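Local coordinates for protein histidine acid phosphatase (Bifidobacterium longum subsp. infantis, PDB 6RXD) that removes phosphate from myo-inositol hexakisphosphate as a histidine acid phytase and probably also acts on 2,3-bisphosphoglycerate, at residues I37-M42 with R120-Q125; A134-G139 with Q182-T187; L188-V193 with S369-L374. All coordinates share one frame; numbering follows the deposited sequence.

Contact 1 (I37-M42 with R120-Q125); sequences IYTESM and RSLFDQ
L122 and F123 of the helix reach the strand at T39 and at the backbone just before it. No hydrogen bond joins the two segments, so the contact is purely van der Waals. L122 sets one methyl, CD1, against the main chain, 3.5 Å from I37 C, while CD2 lies 3.8 Å from T39 CG2. A branched leucine suits this place because its forked end covers both backbone and side chain. T39 CG2 also meets F123 CZ at 3.6 Å, approaching the ring obliquely, and the two side chains cross at about a right angle. T39 divides its branches by polarity: OG1 stands anti to the backbone N (chi1 -171°) and hydrogen-bonds D449 and the carbonyl of W448, whereas the methyl serves the helix. The axes of the two segments come within 8.8 Å at 113°, consistent with a small patch. I37 and Y38 both face V450 in a classic beta bulge. Around the contact, strand 34-44 runs between strands 391-398 and 445-453. Helix 120-129 lies across this sheet, F123 resting on A393 and F395 and meeting F154 of helix 141-157 edge-to-face, while the Y38 hydroxyl bonds T381 of helix 372-386.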
ATOM      1  N   ILE A  37     -18.182   5.821  20.519  1.00 12.84           N
ATOM      2  CA  ILE A  37     -19.020   4.628  20.337  1.00 14.45           C
ATOM      3  C   ILE A  37     -18.473   3.610  19.322  1.00 14.76           C
ATOM      4  O   ILE A  37     -18.900   2.459  19.311  1.00 15.85           O
ATOM      5  CB  ILE A  37     -20.464   4.972  19.932  1.00 16.62           C
ATOM      6  CG1 ILE A  37     -20.484   5.783  18.633  1.00 15.44           C
ATOM      7  CG2 ILE A  37     -21.175   5.732  21.055  1.00 21.01           C
ATOM      8  CD1 ILE A  37     -21.856   5.797  17.955  1.00 19.19           C
ATOM      9  N   TYR A  38     -17.547   4.022  18.457  1.00 14.69           N
ATOM     10  CA  TYR A  38     -17.087   3.122  17.406  1.00 14.06           C
ATOM     11  C   TYR A  38     -15.769   3.607  16.832  1.00 17.35           C
ATOM     12  O   TYR A  38     -15.493   4.808  16.830  1.00 14.48           O
ATOM     13  CB  TYR A  38     -18.158   3.034  16.298  1.00 12.15           C
ATOM     14  CG  TYR A  38     -17.835   2.055  15.187  1.00 14.26           C
ATOM     15  CD1 TYR A  38     -17.901   0.676  15.401  1.00 17.08           C
ATOM     16  CD2 TYR A  38     -17.481   2.509  13.917  1.00 13.18           C
ATOM     17  CE1 TYR A  38     -17.597  -0.227  14.377  1.00 15.25           C
ATOM     18  CE2 TYR A  38     -17.187   1.621  12.895  1.00 17.27           C
ATOM     19  CZ  TYR A  38     -17.236   0.266  13.127  1.00 14.84           C
ATOM     20  OH  TYR A  38     -16.929  -0.599  12.090  1.00 18.72           O
ATOM     21  N   THR A  39     -14.949   2.682  16.350  1.00 12.34           N
ATOM     22  CA  THR A  39     -13.808   3.079  15.528  1.00 13.03           C
ATOM     23  C   THR A  39     -13.584   2.052  14.430  1.00 12.80           C
ATOM     24  O   THR A  39     -14.016   0.912  14.557  1.00 14.91           O
ATOM     25  CB  THR A  39     -12.532   3.264  16.370  1.00 13.78           C
ATOM     26  OG1 THR A  39     -11.502   3.852  15.559  1.00 15.41           O
ATOM     27  CG2 THR A  39     -12.042   1.925  16.940  1.00 13.67           C
ATOM     28  N   GLU A  40     -12.929   2.438  13.339  1.00 11.54           N
ATOM     29  CA  GLU A  40     -12.689   1.466  12.275  1.00 10.70           C
ATOM     30  C   GLU A  40     -11.513   1.873  11.415  1.00 13.34           C
ATOM     31  O   GLU A  40     -11.076   3.017  11.445  1.00 12.69           O
ATOM     32  CB  GLU A  40     -13.926   1.288  11.401  1.00 12.52           C
ATOM     33  CG  GLU A  40     -14.354   2.550  10.694  1.00 13.82           C
ATOM     34  CD  GLU A  40     -15.513   2.316   9.768  1.00 14.65           C
ATOM     35  OE1 GLU A  40     -15.602   1.219   9.178  1.00 14.51           O
ATOM     36  OE2 GLU A  40     -16.353   3.231   9.641  1.00 15.87           O
ATOM     37  N   SER A  41     -11.010   0.918  10.644  1.00 11.22           N
ATOM     38  CA  SER A  41      -9.794   1.157   9.881  1.00 13.00           C
ATOM     39  C   SER A  41      -9.741   0.314   8.627  1.00 12.95           C
ATOM     40  O   SER A  41     -10.414  -0.715   8.514  1.00 14.63           O
ATOM     41  CB  SER A  41      -8.582   0.810  10.741  1.00 15.73           C
ATOM     42  OG  SER A  41      -8.495  -0.592  10.891  1.00 20.01           O
ATOM     43  N   MET A  42      -8.933   0.753   7.671  1.00  9.96           N
ATOM     44  CA  MET A  42      -8.445  -0.164   6.651  1.00 13.17           C
ATOM     45  C   MET A  42      -6.986   0.189   6.450  1.00 12.62           C
ATOM     46  O   MET A  42      -6.637   1.362   6.279  1.00 12.36           O
ATOM     47  CB  MET A  42      -9.227  -0.035   5.338  1.00 14.09           C
ATOM     48  CG  MET A  42      -8.814  -1.058   4.264  1.00 11.17           C
ATOM     49  SD  MET A  42      -7.339  -0.592   3.307  1.00 15.54           S
ATOM     50  CE  MET A  42      -7.963   0.809   2.362  1.00 15.10           C
ATOM     51  N   ARG A 120      -8.705   4.434  24.103  1.00 17.99           N
ATOM     52  CA  ARG A 120      -8.661   3.741  25.381  1.00 21.72           C
ATOM     53  C   ARG A 120     -10.028   3.722  26.069  1.00 23.00           C
ATOM     54  O   ARG A 120     -10.456   2.683  26.577  1.00 21.41           O
ATOM     55  CB  ARG A 120      -7.601   4.386  26.282  1.00 25.67           C
ATOM     56  CG  ARG A 120      -7.525   3.791  27.668  1.00 25.13           C
ATOM     57  CD  ARG A 120      -6.471   4.497  28.513  1.00 31.35           C
ATOM     58  NE  ARG A 120      -5.145   4.398  27.912  1.00 31.10           N
ATOM     59  CZ  ARG A 120      -4.274   3.424  28.169  1.00 34.24           C
ATOM     60  NH1 ARG A 120      -4.583   2.452  29.020  1.00 32.42           N
ATOM     61  NH2 ARG A 120      -3.092   3.419  27.570  1.00 38.97           N
ATOM     62  N   SER A 121     -10.730   4.854  26.066  1.00 19.11           N
ATOM     63  CA  SER A 121     -12.029   4.904  26.732  1.00 20.86           C
ATOM     64  C   SER A 121     -13.023   3.947  26.075  1.00 21.27           C
ATOM     65  O   SER A 121     -13.702   3.179  26.762  1.00 20.26           O
ATOM     66  CB  SER A 121     -12.588   6.323  26.737  1.00 21.37           C
ATOM     67  OG  SER A 121     -13.822   6.346  27.425  0.83 25.93           O
ATOM     68  N   LEU A 122     -13.093   3.983  24.747  1.00 17.44           N
ATOM     69  CA  LEU A 122     -13.972   3.084  23.999  1.00 16.05           C
ATOM     70  C   LEU A 122     -13.720   1.620  24.330  1.00 17.67           C
ATOM     71  O   LEU A 122     -14.649   0.850  24.590  1.00 18.16           O
ATOM     72  CB  LEU A 122     -13.788   3.292  22.492  1.00 16.43           C
ATOM     73  CG  LEU A 122     -14.609   2.375  21.573  1.00 18.85           C
ATOM     74  CD1 LEU A 122     -16.096   2.692  21.666  1.00 19.73           C
ATOM     75  CD2 LEU A 122     -14.130   2.472  20.124  1.00 17.39           C
ATOM     76  N   PHE A 123     -12.454   1.229  24.319  1.00 15.89           N
ATOM     77  CA  PHE A 123     -12.130  -0.175  24.493  1.00 16.15           C
ATOM     78  C   PHE A 123     -12.196  -0.636  25.938  1.00 19.58           C
ATOM     79  O   PHE A 123     -12.527  -1.788  26.192  1.00 21.69           O
ATOM     80  CB  PHE A 123     -10.791  -0.500  23.842  1.00 15.41           C
ATOM     81  CG  PHE A 123     -10.847  -0.451  22.337  1.00 15.14           C
ATOM     82  CD1 PHE A 123     -11.683  -1.318  21.639  1.00 18.34           C
ATOM     83  CD2 PHE A 123     -10.090   0.468  21.627  1.00 15.21           C
ATOM     84  CE1 PHE A 123     -11.755  -1.271  20.244  1.00 18.29           C
ATOM     85  CE2 PHE A 123     -10.161   0.525  20.239  1.00 14.24           C
ATOM     86  CZ  PHE A 123     -10.994  -0.352  19.550  1.00 16.60           C
ATOM     87  N   ASP A 124     -11.900   0.251  26.882  1.00 19.37           N
ATOM     88  CA  ASP A 124     -12.101  -0.097  28.291  1.00 19.88           C
ATOM     89  C   ASP A 124     -13.582  -0.287  28.610  1.00 19.29           C
ATOM     90  O   ASP A 124     -13.939  -1.148  29.414  1.00 20.19           O
ATOM     91  CB  ASP A 124     -11.462   0.935  29.229  1.00 23.72           C
ATOM     92  CG  ASP A 124      -9.948   0.953  29.132  1.00 22.29           C
ATOM     93  OD1 ASP A 124      -9.380   0.074  28.446  1.00 23.38           O
ATOM     94  OD2 ASP A 124      -9.321   1.840  29.751  1.00 28.35           O
ATOM     95  N   GLN A 125     -14.449   0.508  27.987  1.00 19.27           N
ATOM     96  CA  GLN A 125     -15.889   0.321  28.142  0.50 22.42           C
ATOM     97  C   GLN A 125     -16.318  -1.000  27.520  1.00 21.66           C
ATOM     98  O   GLN A 125     -17.124  -1.732  28.090  1.00 23.48           O
ATOM     99  CB  GLN A 125     -16.658   1.465  27.482  0.50 26.69           C
ATOM    100  CG  GLN A 125     -16.462   2.817  28.131  0.50 34.09           C
ATOM    101  CD  GLN A 125     -17.352   3.877  27.511  0.50 38.86           C
ATOM    102  OE1 GLN A 125     -16.870   4.875  26.971  0.50 40.70           O
ATOM    103  NE2 GLN A 125     -18.661   3.661  27.581  0.50 37.16           N
TER

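Contact 2 (A134-G139 with Q182-T187); sequences AYQSSG and QKNPDT
Q136 and N184 lie side by side and point the same way, with their amide planes turned 53° apart. N184 ND2 gives a weak hydrogen bond to Q136 OE1 (3.4 Å). A water adds a second route: it donates to Q136 OE1 at 2.6 Å and accepts from T187 OG1, so one glutamine oxygen serves two partners. Q182 and Q136 cross at a slant, their amide planes 60° apart, and the pair touches through Q136 CG and Q182 CB at 4.1 Å. The bend of Q182 at chi2 (75°) takes its amide off to the backbone of N171. Beneath these side chains the backbones pair: Q182 N bonds Y135 O, S137 N bonds Q182 O, and N184 N bonds S137 O at 2.9 Å almost straight. K183, on the face shared with S137, lays CG 3.8 Å from G139 CA; a glycine fits here because its backbone turn, with positive phi, and the lysine would both crowd a CB. S137 OG accepts from G139 N in an ST turn and also hydrogen-bonds T144 OG1 of helix 141-157; N184 takes the N-cap position of helix 185-188. The whole is a parallel strand pair, 132-137 with 181-183, continuing the central mixed sheet of the histidine phosphatase fold beyond strand 391-398; one strand runs into a turn and the other into helix 185-188.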
ATOM      1  N   ALA A 134     -14.032  -6.707  15.415  1.00 17.02           N
ATOM      2  CA  ALA A 134     -13.991  -7.547  14.211  1.00 14.20           C
ATOM      3  C   ALA A 134     -12.708  -7.302  13.446  1.00 16.52           C
ATOM      4  O   ALA A 134     -12.418  -6.166  13.081  1.00 15.42           O
ATOM      5  CB  ALA A 134     -15.199  -7.272  13.318  1.00 17.26           C
ATOM      6  N   TYR A 135     -11.936  -8.363  13.218  1.00 15.32           N
ATOM      7  CA  TYR A 135     -10.736  -8.284  12.391  1.00 14.23           C
ATOM      8  C   TYR A 135     -11.055  -8.859  11.024  1.00 14.60           C
ATOM      9  O   TYR A 135     -11.676  -9.917  10.925  1.00 16.31           O
ATOM     10  CB  TYR A 135      -9.600  -9.095  13.026  1.00 14.88           C
ATOM     11  CG  TYR A 135      -8.936  -8.426  14.208  1.00 17.83           C
ATOM     12  CD1 TYR A 135      -8.011  -7.409  14.016  1.00 18.27           C
ATOM     13  CD2 TYR A 135      -9.217  -8.823  15.512  1.00 22.89           C
ATOM     14  CE1 TYR A 135      -7.391  -6.796  15.084  1.00 19.22           C
ATOM     15  CE2 TYR A 135      -8.598  -8.204  16.597  1.00 21.87           C
ATOM     16  CZ  TYR A 135      -7.687  -7.197  16.365  1.00 20.61           C
ATOM     17  OH  TYR A 135      -7.057  -6.571  17.416  1.00 28.36           O
ATOM     18  N   GLN A 136     -10.648  -8.166   9.966  1.00 14.73           N
ATOM     19  CA  GLN A 136     -10.916  -8.646   8.615  1.00 14.06           C
ATOM     20  C   GLN A 136      -9.690  -8.521   7.745  1.00 14.77           C
ATOM     21  O   GLN A 136      -8.892  -7.606   7.924  1.00 15.08           O
ATOM     22  CB  GLN A 136     -12.049  -7.845   7.968  1.00 15.10           C
ATOM     23  CG  GLN A 136     -13.369  -7.944   8.712  1.00 16.29           C
ATOM     24  CD  GLN A 136     -14.487  -7.173   8.028  1.00 19.50           C
ATOM     25  OE1 GLN A 136     -14.280  -6.524   6.999  1.00 20.60           O
ATOM     26  NE2 GLN A 136     -15.678  -7.238   8.605  1.00 16.99           N
ATOM     27  N   SER A 137      -9.547  -9.449   6.802  1.00 13.63           N
ATOM     28  CA  SER A 137      -8.537  -9.299   5.759  1.00 13.46           C
ATOM     29  C   SER A 137      -9.083  -9.739   4.404  1.00 15.51           C
ATOM     30  O   SER A 137     -10.173 -10.288   4.315  1.00 16.57           O
ATOM     31  CB  SER A 137      -7.261 -10.061   6.114  1.00 26.40           C
ATOM     32  OG  SER A 137      -7.236 -11.321   5.489  0.90 27.80           O
ATOM     33  N   SER A 138      -8.326  -9.462   3.344  1.00 14.43           N
ATOM     34  CA  SER A 138      -8.704  -9.881   2.007  1.00 12.83           C
ATOM     35  C   SER A 138      -8.634 -11.397   1.892  1.00 16.87           C
ATOM     36  O   SER A 138      -9.247 -11.988   0.999  1.00 19.60           O
ATOM     37  CB  SER A 138      -7.741  -9.269   0.998  1.00 12.52           C
ATOM     38  OG  SER A 138      -6.426  -9.724   1.257  1.00 16.73           O
ATOM     39  N   GLY A 139      -7.862 -12.027   2.777  1.00 18.76           N
ATOM     40  CA  GLY A 139      -7.636 -13.463   2.692  1.00 15.13           C
ATOM     41  C   GLY A 139      -6.246 -13.746   2.158  1.00 18.07           C
ATOM     42  O   GLY A 139      -5.797 -14.899   2.107  1.00 22.21           O
ATOM     43  N   GLN A 182     -11.723 -12.486   9.651  1.00 17.13           N
ATOM     44  CA  GLN A 182     -12.798 -12.780   8.711  1.00 17.44           C
ATOM     45  C   GLN A 182     -12.385 -12.376   7.298  1.00 17.76           C
ATOM     46  O   GLN A 182     -11.986 -11.244   7.067  1.00 18.03           O
ATOM     47  CB  GLN A 182     -14.040 -11.991   9.109  1.00 17.62           C
ATOM     48  CG  GLN A 182     -15.169 -12.030   8.094  1.00 15.83           C
ATOM     49  CD  GLN A 182     -15.901 -13.348   8.091  1.00 21.64           C
ATOM     50  OE1 GLN A 182     -15.630 -14.221   8.912  1.00 22.31           O
ATOM     51  NE2 GLN A 182     -16.832 -13.507   7.155  1.00 21.12           N
ATOM     52  N   LYS A 183     -12.486 -13.298   6.348  1.00 16.14           N
ATOM     53  CA  LYS A 183     -12.172 -12.967   4.962  1.00 16.78           C
ATOM     54  C   LYS A 183     -13.308 -12.149   4.350  1.00 15.90           C
ATOM     55  O   LYS A 183     -14.480 -12.543   4.418  1.00 18.59           O
ATOM     56  CB  LYS A 183     -11.914 -14.250   4.163  1.00 19.14           C
ATOM     57  CG  LYS A 183     -10.624 -14.955   4.562  1.00 20.31           C
ATOM     58  CD  LYS A 183     -10.316 -16.150   3.657  1.00 22.04           C
ATOM     59  CE  LYS A 183     -11.296 -17.296   3.875  1.00 21.84           C
ATOM     60  NZ  LYS A 183     -10.822 -18.532   3.173  1.00 22.46           N
ATOM     61  N   ASN A 184     -12.970 -10.989   3.791  1.00 16.94           N
ATOM     62  CA  ASN A 184     -13.966 -10.140   3.136  1.00 14.82           C
ATOM     63  C   ASN A 184     -13.422  -9.554   1.839  1.00 17.07           C
ATOM     64  O   ASN A 184     -13.118  -8.362   1.762  1.00 18.09           O
ATOM     65  CB  ASN A 184     -14.415  -9.008   4.071  1.00 18.14           C
ATOM     66  CG  ASN A 184     -15.725  -8.382   3.642  1.00 23.75           C
ATOM     67  OD1 ASN A 184     -16.156  -8.533   2.493  1.00 24.45           O
ATOM     68  ND2 ASN A 184     -16.366  -7.670   4.560  1.00 25.54           N
ATOM     69  N   PRO A 185     -13.313 -10.387   0.798  1.00 17.28           N
ATOM     70  CA  PRO A 185     -12.693  -9.885  -0.430  1.00 13.65           C
ATOM     71  C   PRO A 185     -13.616  -8.965  -1.235  1.00 16.82           C
ATOM     72  O   PRO A 185     -13.140  -8.348  -2.188  1.00 16.12           O
ATOM     73  CB  PRO A 185     -12.388 -11.174  -1.208  1.00 14.18           C
ATOM     74  CG  PRO A 185     -13.381 -12.162  -0.704  1.00 17.39           C
ATOM     75  CD  PRO A 185     -13.541 -11.842   0.750  1.00 19.67           C
ATOM     76  N   ASP A 186     -14.894  -8.857  -0.869  1.00 17.33           N
ATOM     77  CA  ASP A 186     -15.773  -7.918  -1.556  1.00 16.56           C
ATOM     78  C   ASP A 186     -15.430  -6.490  -1.172  1.00 16.41           C
ATOM     79  O   ASP A 186     -15.602  -5.565  -1.961  1.00 17.08           O
ATOM     80  CB  ASP A 186     -17.245  -8.183  -1.232  1.00 14.60           C
ATOM     81  CG  ASP A 186     -17.743  -9.490  -1.812  1.00 28.70           C
ATOM     82  OD1 ASP A 186     -17.013 -10.093  -2.624  1.00 27.60           O
ATOM     83  OD2 ASP A 186     -18.872  -9.901  -1.461  1.00 31.50           O
ATOM     84  N   THR A 187     -14.934  -6.308   0.042  1.00 14.42           N
ATOM     85  CA  THR A 187     -14.569  -4.955   0.467  1.00 14.62           C
ATOM     86  C   THR A 187     -13.064  -4.738   0.494  1.00 16.25           C
ATOM     87  O   THR A 187     -12.613  -3.600   0.524  1.00 14.52           O
ATOM     88  CB  THR A 187     -15.127  -4.610   1.857  1.00 16.22           C
ATOM     89  OG1 THR A 187     -14.529  -5.465   2.831  1.00 16.27           O
ATOM     90  CG2 THR A 187     -16.650  -4.763   1.902  1.00 15.89           C
TER
HETATM   91  O   HOH W   1     -15.159  -4.633   5.395  1.00 17.19           O

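Contact 3 (L188-V193 with S369-L374); sequences LYFHKV and SIAQPL
F190 lays its ring against the backbone of I370 and A371, where the chain enters helix 372-386. The side chain leaves a type I turn running from Y189 to K192, and its CB already lies 3.7 Å from I370 O. Its first torsion (chi1 42°) places CG between the backbone N and the carbonyl carbon, with CG and CD1 facing the carbonyl oxygen of I370. That O stands 3.1 Å from the ring plane, offset toward the rim. The same CD1 also meets the I370 side chain, with F190 CD1 to I370 CD1 at 3.7 Å; that methyl sits at the ring edge, in its plane, so a single isoleucine supplies a backbone oxygen to the face and a methyl to the rim. CE1 remains against this methyl. At the tip, CZ touches A371 CB at 3.7 Å, while A371 CA makes a CH-pi contact with the ring, 3.8 Å from the centroid and 20° off the normal. Alanine suits the spot, since its small side chain lets the ring settle close to the main chain. Returning along the other side, CE2 meets L374 CB at 3.9 Å. Two neighbours widen the patch: H191 CB packs on I370 CD1 at 3.8 Å, and L188 CD2 reaches L374 CD1 at 4.1 Å. Both are apolar contacts, and no hydrogen bond crosses between the segments. F190 also touches T402 and P405 of helix 400-410, while I370 and P373 meet helix 206-220. The arrangement is a buried aromatic side chain packed face-on against a backbone segment in the histidine phosphatase fold, joining the turn after helix 185-188 to the segment leading into helix 372-386 and to its first residues.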
ATOM      1  N   LEU A 188     -12.288  -5.819   0.493  1.00 12.26           N
ATOM      2  CA  LEU A 188     -10.843  -5.696   0.611  1.00 16.59           C
ATOM      3  C   LEU A 188     -10.067  -6.299  -0.564  1.00 16.95           C
ATOM      4  O   LEU A 188      -8.838  -6.328  -0.551  1.00 14.04           O
ATOM      5  CB  LEU A 188     -10.365  -6.314   1.928  1.00 14.25           C
ATOM      6  CG  LEU A 188     -11.050  -5.762   3.191  1.00 13.33           C
ATOM      7  CD1 LEU A 188     -10.644  -6.571   4.421  1.00 15.96           C
ATOM      8  CD2 LEU A 188     -10.702  -4.291   3.397  1.00 11.75           C
ATOM      9  N   TYR A 189     -10.787  -6.773  -1.573  1.00 13.36           N
ATOM     10  CA  TYR A 189     -10.152  -7.253  -2.798  1.00 13.73           C
ATOM     11  C   TYR A 189     -11.130  -7.064  -3.952  1.00 16.89           C
ATOM     12  O   TYR A 189     -11.345  -7.966  -4.762  1.00 16.40           O
ATOM     13  CB  TYR A 189      -9.763  -8.725  -2.652  1.00 14.99           C
ATOM     14  CG  TYR A 189      -8.479  -9.122  -3.352  1.00 12.22           C
ATOM     15  CD1 TYR A 189      -8.505  -9.834  -4.552  1.00 14.16           C
ATOM     16  CD2 TYR A 189      -7.243  -8.812  -2.802  1.00 14.02           C
ATOM     17  CE1 TYR A 189      -7.331 -10.216  -5.180  1.00 17.47           C
ATOM     18  CE2 TYR A 189      -6.057  -9.190  -3.426  1.00 16.84           C
ATOM     19  CZ  TYR A 189      -6.114  -9.896  -4.608  1.00 18.73           C
ATOM     20  OH  TYR A 189      -4.945 -10.264  -5.229  1.00 23.90           O
ATOM     21  N   PHE A 190     -11.716  -5.869  -4.020  1.00 15.73           N
ATOM     22  CA  PHE A 190     -12.785  -5.578  -4.974  1.00 14.47           C
ATOM     23  C   PHE A 190     -12.287  -5.401  -6.399  1.00 15.15           C
ATOM     24  O   PHE A 190     -13.088  -5.263  -7.326  1.00 16.13           O
ATOM     25  CB  PHE A 190     -13.569  -4.323  -4.540  1.00 12.49           C
ATOM     26  CG  PHE A 190     -12.697  -3.195  -4.042  1.00 13.28           C
ATOM     27  CD1 PHE A 190     -11.878  -2.474  -4.921  1.00 14.42           C
ATOM     28  CD2 PHE A 190     -12.700  -2.853  -2.700  1.00 13.01           C
ATOM     29  CE1 PHE A 190     -11.064  -1.435  -4.452  1.00 12.57           C
ATOM     30  CE2 PHE A 190     -11.889  -1.822  -2.226  1.00 11.94           C
ATOM     31  CZ  PHE A 190     -11.076  -1.112  -3.106  1.00 12.93           C
ATOM     32  N   HIS A 191     -10.970  -5.418  -6.578  1.00 14.18           N
ATOM     33  CA  HIS A 191     -10.370  -5.076  -7.864  1.00 15.33           C
ATOM     34  C   HIS A 191     -10.202  -6.299  -8.769  1.00 19.08           C
ATOM     35  O   HIS A 191      -9.842  -6.167  -9.935  1.00 18.00           O
ATOM     36  CB  HIS A 191      -9.028  -4.363  -7.652  1.00 16.99           C
ATOM     37  CG  HIS A 191      -8.027  -5.185  -6.897  1.00 15.01           C
ATOM     38  ND1 HIS A 191      -8.166  -5.486  -5.560  1.00 15.80           N
ATOM     39  CD2 HIS A 191      -6.893  -5.796  -7.312  1.00 17.14           C
ATOM     40  CE1 HIS A 191      -7.141  -6.238  -5.176  1.00 15.85           C
ATOM     41  NE2 HIS A 191      -6.360  -6.442  -6.221  1.00 16.77           N
ATOM     42  N   LYS A 192     -10.470  -7.485  -8.232  1.00 16.51           N
ATOM     43  CA  LYS A 192     -10.299  -8.723  -9.010  1.00 14.79           C
ATOM     44  C   LYS A 192     -11.424  -9.694  -8.782  1.00 17.57           C
ATOM     45  O   LYS A 192     -11.999  -9.746  -7.698  1.00 20.05           O
ATOM     46  CB  LYS A 192      -8.984  -9.415  -8.651  1.00 19.28           C
ATOM     47  CG  LYS A 192      -7.777  -8.815  -9.327  1.00 31.53           C
ATOM     48  CD  LYS A 192      -6.512  -9.554  -8.949  1.00 35.57           C
ATOM     49  CE  LYS A 192      -5.308  -8.956  -9.658  1.00 43.04           C
ATOM     50  NZ  LYS A 192      -4.033  -9.363  -9.004  1.00 47.25           N
ATOM     51  N   VAL A 193     -11.721 -10.489  -9.806  1.00 18.20           N
ATOM     52  CA  VAL A 193     -12.733 -11.525  -9.675  1.00 17.21           C
ATOM     53  C   VAL A 193     -12.207 -12.664  -8.811  1.00 19.39           C
ATOM     54  O   VAL A 193     -12.931 -13.219  -7.979  1.00 20.99           O
ATOM     55  CB  VAL A 193     -13.180 -12.041 -11.057  1.00 20.70           C
ATOM     56  CG1 VAL A 193     -13.975 -13.348 -10.930  1.00 21.29           C
ATOM     57  CG2 VAL A 193     -14.009 -10.979 -11.772  1.00 20.52           C
ATOM     58  N   SER A 369     -14.029   3.999  -8.822  1.00 14.31           N
ATOM     59  CA  SER A 369     -15.390   3.721  -8.364  1.00 17.10           C
ATOM     60  C   SER A 369     -15.468   2.329  -7.747  1.00 18.83           C
ATOM     61  O   SER A 369     -16.389   2.027  -6.975  1.00 16.70           O
ATOM     62  CB  SER A 369     -16.393   3.847  -9.515  1.00 19.49           C
ATOM     63  OG  SER A 369     -16.132   2.878 -10.521  0.63 13.65           O
ATOM     64  N   ILE A 370     -14.487   1.486  -8.069  1.00 15.19           N
ATOM     65  CA  ILE A 370     -14.448   0.120  -7.558  1.00 11.44           C
ATOM     66  C   ILE A 370     -14.352   0.067  -6.035  1.00 12.42           C
ATOM     67  O   ILE A 370     -14.668  -0.955  -5.429  1.00 14.21           O
ATOM     68  CB  ILE A 370     -13.282  -0.686  -8.172  1.00 13.72           C
ATOM     69  CG1 ILE A 370     -11.934  -0.025  -7.890  1.00 14.28           C
ATOM     70  CG2 ILE A 370     -13.484  -0.839  -9.675  1.00 16.88           C
ATOM     71  CD1 ILE A 370     -10.743  -0.976  -8.130  1.00 14.71           C
ATOM     72  N   ALA A 371     -13.913   1.163  -5.413  1.00 15.20           N
ATOM     73  CA  ALA A 371     -13.744   1.166  -3.958  1.00 12.08           C
ATOM     74  C   ALA A 371     -15.069   1.415  -3.232  1.00 13.87           C
ATOM     75  O   ALA A 371     -15.115   1.419  -2.005  1.00 14.35           O
ATOM     76  CB  ALA A 371     -12.689   2.191  -3.526  1.00 14.03           C
ATOM     77  N   GLN A 372     -16.140   1.628  -3.988  1.00 13.05           N
ATOM     78  CA  GLN A 372     -17.442   1.895  -3.374  1.00 14.84           C
ATOM     79  C   GLN A 372     -17.905   0.859  -2.330  1.00 15.18           C
ATOM     80  O   GLN A 372     -18.435   1.250  -1.294  1.00 16.94           O
ATOM     81  CB  GLN A 372     -18.520   2.116  -4.439  1.00 19.36           C
ATOM     82  CG  GLN A 372     -19.816   2.723  -3.890  1.00 17.62           C
ATOM     83  CD  GLN A 372     -19.613   4.125  -3.347  1.00 22.10           C
ATOM     84  OE1 GLN A 372     -18.991   4.971  -3.992  1.00 24.60           O
ATOM     85  NE2 GLN A 372     -20.114   4.371  -2.142  1.00 22.12           N
ATOM     86  N   PRO A 373     -17.686  -0.452  -2.578  1.00 15.28           N
ATOM     87  CA  PRO A 373     -18.105  -1.415  -1.549  1.00 14.74           C
ATOM     88  C   PRO A 373     -17.417  -1.183  -0.208  1.00 15.59           C
ATOM     89  O   PRO A 373     -18.016  -1.479   0.834  1.00 13.34           O
ATOM     90  CB  PRO A 373     -17.651  -2.764  -2.117  1.00 15.61           C
ATOM     91  CG  PRO A 373     -17.588  -2.560  -3.591  1.00 25.37           C
ATOM     92  CD  PRO A 373     -17.282  -1.118  -3.832  1.00 16.49           C
ATOM     93  N   LEU A 374     -16.176  -0.701  -0.224  1.00 14.17           N
ATOM     94  CA  LEU A 374     -15.457  -0.451   1.024  1.00 14.79           C
ATOM     95  C   LEU A 374     -15.990   0.803   1.708  1.00 11.35           C
ATOM     96  O   LEU A 374     -16.220   0.817   2.925  1.00 13.30           O
ATOM     97  CB  LEU A 374     -13.955  -0.316   0.772  1.00 12.11           C
ATOM     98  CG  LEU A 374     -13.122  -0.018   2.025  1.00 11.63           C
ATOM     99  CD1 LEU A 374     -13.317  -1.095   3.091  1.00 12.58           C
ATOM    100  CD2 LEU A 374     -11.653   0.097   1.633  1.00 13.20           C
TER

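Strand 34-44 opens contact 1, which closes a largely helical loop of 77 residues when helix 120-129 returns to the sheet. That helix leads directly into strand 132-137, where contact 2 begins; it closes a loop of 42 residues at strand 181-183. The chain then passes without a break from 182-187 into 188-193, and contact 3 closes the longest loop, 175 residues, at helix 372-386. The loops follow in series, none nested or crossed. Yet they meet in space: M42 packs on L188 and L374, S138 on L188, and D186 on P373. Together they tie the central sheet to covering helix 120-129, an added parallel strand, and helix 372-386 with the loop after helix 185-188 that packs on it.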